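Local structure of regulator of chromosome condensation (Saccharomyces cerevisiae, 3OF7) at residues A[390-395]-A[432-437]. The protein acts as a guanine nucleotide exchange factor that promotes replacement of GDP by GTP on GSP1 and GSP2, binds chromatin and controls RNA metabolism and transport. Residues are numbered along the deposited sequence; the frame is centred on the assembly and turned at random.
Sequences VAVAQN and HNIILV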
ATOM      1  N   VAL A 390      -2.919   7.061   6.333  1.00 13.15           N
ATOM      2  CA  VAL A 390      -2.015   8.172   6.568  1.00 13.41           C
ATOM      3  C   VAL A 390      -1.898   8.936   5.253  1.00 13.89           C
ATOM      4  O   VAL A 390      -1.631   8.341   4.204  1.00 14.07           O
ATOM      5  CB  VAL A 390      -0.607   7.700   7.032  1.00 13.49           C
ATOM      6  CG1 VAL A 390       0.327   8.897   7.282  1.00 13.66           C
ATOM      7  CG2 VAL A 390      -0.698   6.825   8.280  1.00 11.41           C
ATOM      8  N   ALA A 391      -2.129  10.245   5.309  1.00 14.32           N
ATOM      9  CA  ALA A 391      -1.953  11.117   4.144  1.00 14.52           C
ATOM     10  C   ALA A 391      -0.916  12.201   4.437  1.00 15.03           C
ATOM     11  O   ALA A 391      -0.730  12.599   5.591  1.00 15.09           O
ATOM     12  CB  ALA A 391      -3.285  11.743   3.741  1.00 14.33           C
ATOM     13  N   VAL A 392      -0.241  12.675   3.394  1.00 15.48           N
ATOM     14  CA  VAL A 392       0.787  13.705   3.565  1.00 15.79           C
ATOM     15  C   VAL A 392       0.323  14.994   2.916  1.00 16.03           C
ATOM     16  O   VAL A 392       0.050  15.027   1.713  1.00 16.12           O
ATOM     17  CB  VAL A 392       2.139  13.279   2.962  1.00 15.87           C
ATOM     18  CG1 VAL A 392       3.202  14.358   3.226  1.00 15.83           C
ATOM     19  CG2 VAL A 392       2.582  11.961   3.552  1.00 15.47           C
ATOM     20  N   ALA A 393       0.215  16.048   3.722  1.00 16.54           N
ATOM     21  CA  ALA A 393      -0.184  17.358   3.218  1.00 16.92           C
ATOM     22  C   ALA A 393       0.880  17.904   2.281  1.00 17.21           C
ATOM     23  O   ALA A 393       2.024  17.475   2.324  1.00 16.82           O
ATOM     24  CB  ALA A 393      -0.428  18.338   4.378  1.00 16.71           C
ATOM     25  N   GLN A 394       0.514  18.875   1.451  1.00 18.51           N
ATOM     26  CA  GLN A 394       1.487  19.465   0.529  1.00 19.80           C
ATOM     27  C   GLN A 394       2.731  19.982   1.269  1.00 19.66           C
ATOM     28  O   GLN A 394       3.842  19.887   0.748  1.00 19.49           O
ATOM     29  CB  GLN A 394       0.843  20.562  -0.325  1.00 20.34           C
ATOM     30  CG  GLN A 394      -0.127  20.031  -1.385  0.90 23.08           C
ATOM     31  CD  GLN A 394      -0.788  21.137  -2.200  0.70 26.46           C
ATOM     32  OE1 GLN A 394      -0.822  22.299  -1.790  0.80 28.19           O
ATOM     33  NE2 GLN A 394      -1.323  20.772  -3.358  0.80 28.14           N
ATOM     34  N   ASN A 395       2.543  20.473   2.496  1.00 19.92           N
ATOM     35  CA  ASN A 395       3.653  21.030   3.291  1.00 19.74           C
ATOM     36  C   ASN A 395       4.523  20.007   4.049  1.00 19.53           C
ATOM     37  O   ASN A 395       5.427  20.391   4.792  1.00 19.03           O
ATOM     38  CB  ASN A 395       3.160  22.167   4.216  1.00 20.16           C
ATOM     39  CG  ASN A 395       2.350  21.672   5.421  1.00 20.81           C
ATOM     40  OD1 ASN A 395       1.953  20.506   5.505  1.00 21.93           O
ATOM     41  ND2 ASN A 395       2.099  22.576   6.362  1.00 19.48           N
ATOM     42  N   HIS A 432      10.162  17.628  10.250  1.00 17.78           N
ATOM     43  CA  HIS A 432      10.506  16.855   9.057  1.00 17.91           C
ATOM     44  C   HIS A 432       9.549  17.143   7.926  1.00 17.51           C
ATOM     45  O   HIS A 432       8.360  17.400   8.144  1.00 17.72           O
ATOM     46  CB  HIS A 432      10.494  15.351   9.341  1.00 18.03           C
ATOM     47  CG  HIS A 432      11.797  14.818   9.839  1.00 18.14           C
ATOM     48  ND1 HIS A 432      12.269  15.071  11.110  1.00 19.65           N
ATOM     49  CD2 HIS A 432      12.724  14.030   9.243  1.00 18.87           C
ATOM     50  CE1 HIS A 432      13.433  14.469  11.272  1.00 19.15           C
ATOM     51  NE2 HIS A 432      13.727  13.823  10.156  1.00 19.15           N
ATOM     52  N   ASN A 433      10.099  17.084   6.718  1.00 17.62           N
ATOM     53  CA  ASN A 433       9.351  17.088   5.489  1.00 16.99           C
ATOM     54  C   ASN A 433       9.093  15.611   5.159  1.00 16.45           C
ATOM     55  O   ASN A 433       9.995  14.912   4.723  1.00 16.10           O
ATOM     56  CB  ASN A 433      10.220  17.762   4.414  1.00 17.86           C
ATOM     57  CG  ASN A 433       9.465  18.073   3.146  1.00 19.68           C
ATOM     58  OD1 ASN A 433      10.031  18.026   2.039  1.00 22.78           O
ATOM     59  ND2 ASN A 433       8.196  18.412   3.285  1.00 22.34           N
ATOM     60  N   ILE A 434       7.876  15.133   5.410  1.00 15.73           N
ATOM     61  CA  ILE A 434       7.529  13.725   5.144  1.00 15.05           C
ATOM     62  C   ILE A 434       7.353  13.537   3.636  1.00 15.04           C
ATOM     63  O   ILE A 434       6.614  14.292   2.996  1.00 14.64           O
ATOM     64  CB  ILE A 434       6.251  13.280   5.914  1.00 15.62           C
ATOM     65  CG1 ILE A 434       6.462  13.387   7.440  1.00 14.34           C
ATOM     66  CG2 ILE A 434       5.820  11.846   5.516  1.00 14.46           C
ATOM     67  CD1 ILE A 434       7.633  12.536   7.990  1.00 15.69           C
ATOM     68  N   ILE A 435       8.041  12.539   3.086  1.00 14.98           N
ATOM     69  CA  ILE A 435       8.093  12.331   1.631  1.00 15.51           C
ATOM     70  C   ILE A 435       7.290  11.090   1.215  1.00 15.10           C
ATOM     71  O   ILE A 435       6.519  11.137   0.240  1.00 15.79           O
ATOM     72  CB  ILE A 435       9.567  12.217   1.127  1.00 15.58           C
ATOM     73  CG1 ILE A 435      10.429  13.401   1.599  1.00 17.17           C
ATOM     74  CG2 ILE A 435       9.639  12.083  -0.410  1.00 16.91           C
ATOM     75  CD1 ILE A 435       9.948  14.752   1.122  1.00 19.07           C
ATOM     76  N   LEU A 436       7.467   9.994   1.952  1.00 14.30           N
ATOM     77  CA  LEU A 436       6.805   8.727   1.629  1.00 13.96           C
ATOM     78  C   LEU A 436       6.082   8.178   2.850  1.00 14.21           C
ATOM     79  O   LEU A 436       6.544   8.354   3.973  1.00 13.94           O
ATOM     80  CB  LEU A 436       7.826   7.696   1.127  1.00 14.03           C
ATOM     81  CG  LEU A 436       8.634   7.996  -0.145  1.00 14.33           C
ATOM     82  CD1 LEU A 436       9.705   6.912  -0.355  1.00 16.03           C
ATOM     83  CD2 LEU A 436       7.759   8.119  -1.392  1.00 16.17           C
ATOM     84  N   VAL A 437       4.938   7.534   2.632  1.00 13.90           N
ATOM     85  CA  VAL A 437       4.220   6.850   3.704  1.00 13.86           C
ATOM     86  C   VAL A 437       3.711   5.506   3.211  1.00 13.89           C
ATOM     87  O   VAL A 437       3.451   5.348   2.022  1.00 13.57           O
ATOM     88  CB  VAL A 437       3.012   7.660   4.236  1.00 14.36           C
ATOM     89  CG1 VAL A 437       3.484   8.854   5.059  1.00 14.51           C
ATOM     90  CG2 VAL A 437       2.087   8.099   3.099  1.00 14.00           C
TER
HETATM   91  O   HOH W   1       6.884  20.846   1.178  1.00 42.66           O
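Val392 and Val437 make the closest approach between side chains of strands 390-393 and 432-437, with Val392 CG2 3.6 Å from Val437 CG1. The two side chains lie alongside each other and point opposite ways. Val437 places CG1 anti to its own carbonyl carbon (chi1 -72°), and this methyl is shared by two partners. Val437 CG1 also meets Val390 CG1, at 3.9 Å, where the two valines cross obliquely. The second methyl, Val437 CG2, lies 3.9 Å from the backbone O of Val390. An alanine in place of Val437 would probably leave Val390 CG1 without its apolar mate, take one from Val392 CG2 and open a gap between the strands.

Val392 divides its two methyls between different partners. Val392 CG2 also touches Ile434 CG2, 3.8 Å away, and these side chains meet at about a right angle. Val392 CG1 points anti to the backbone N (chi1 -177°) and comes to 3.4 Å from Ile434 O. That carbonyl is buried by the contact and has no hydrogen-bonding partner in the model. Ile434 turns only its short branch to Val392.

Farther along, the contact becomes polar. A water accepts a weak hydrogen bond from Asn433 ND2 and donates one to Gln394 O. Arg459, on the C-terminal helix 453-464, bonds to both Asn395 O and His432 O.

The strands run nearly antiparallel, at 156°, but their axes come no closer than 7.7 Å and they belong to different sheets. Strand 388-393 pairs with 379-384 and 398-402, whereas strand 432-439 forms an edge beside 443-450. Ile435 and Leu436 form a classic beta bulge opposite Gly447. Such side-chain packing between neighbouring four-stranded sheets is characteristic of adjacent blades in the seven-bladed RCC1 beta-propeller.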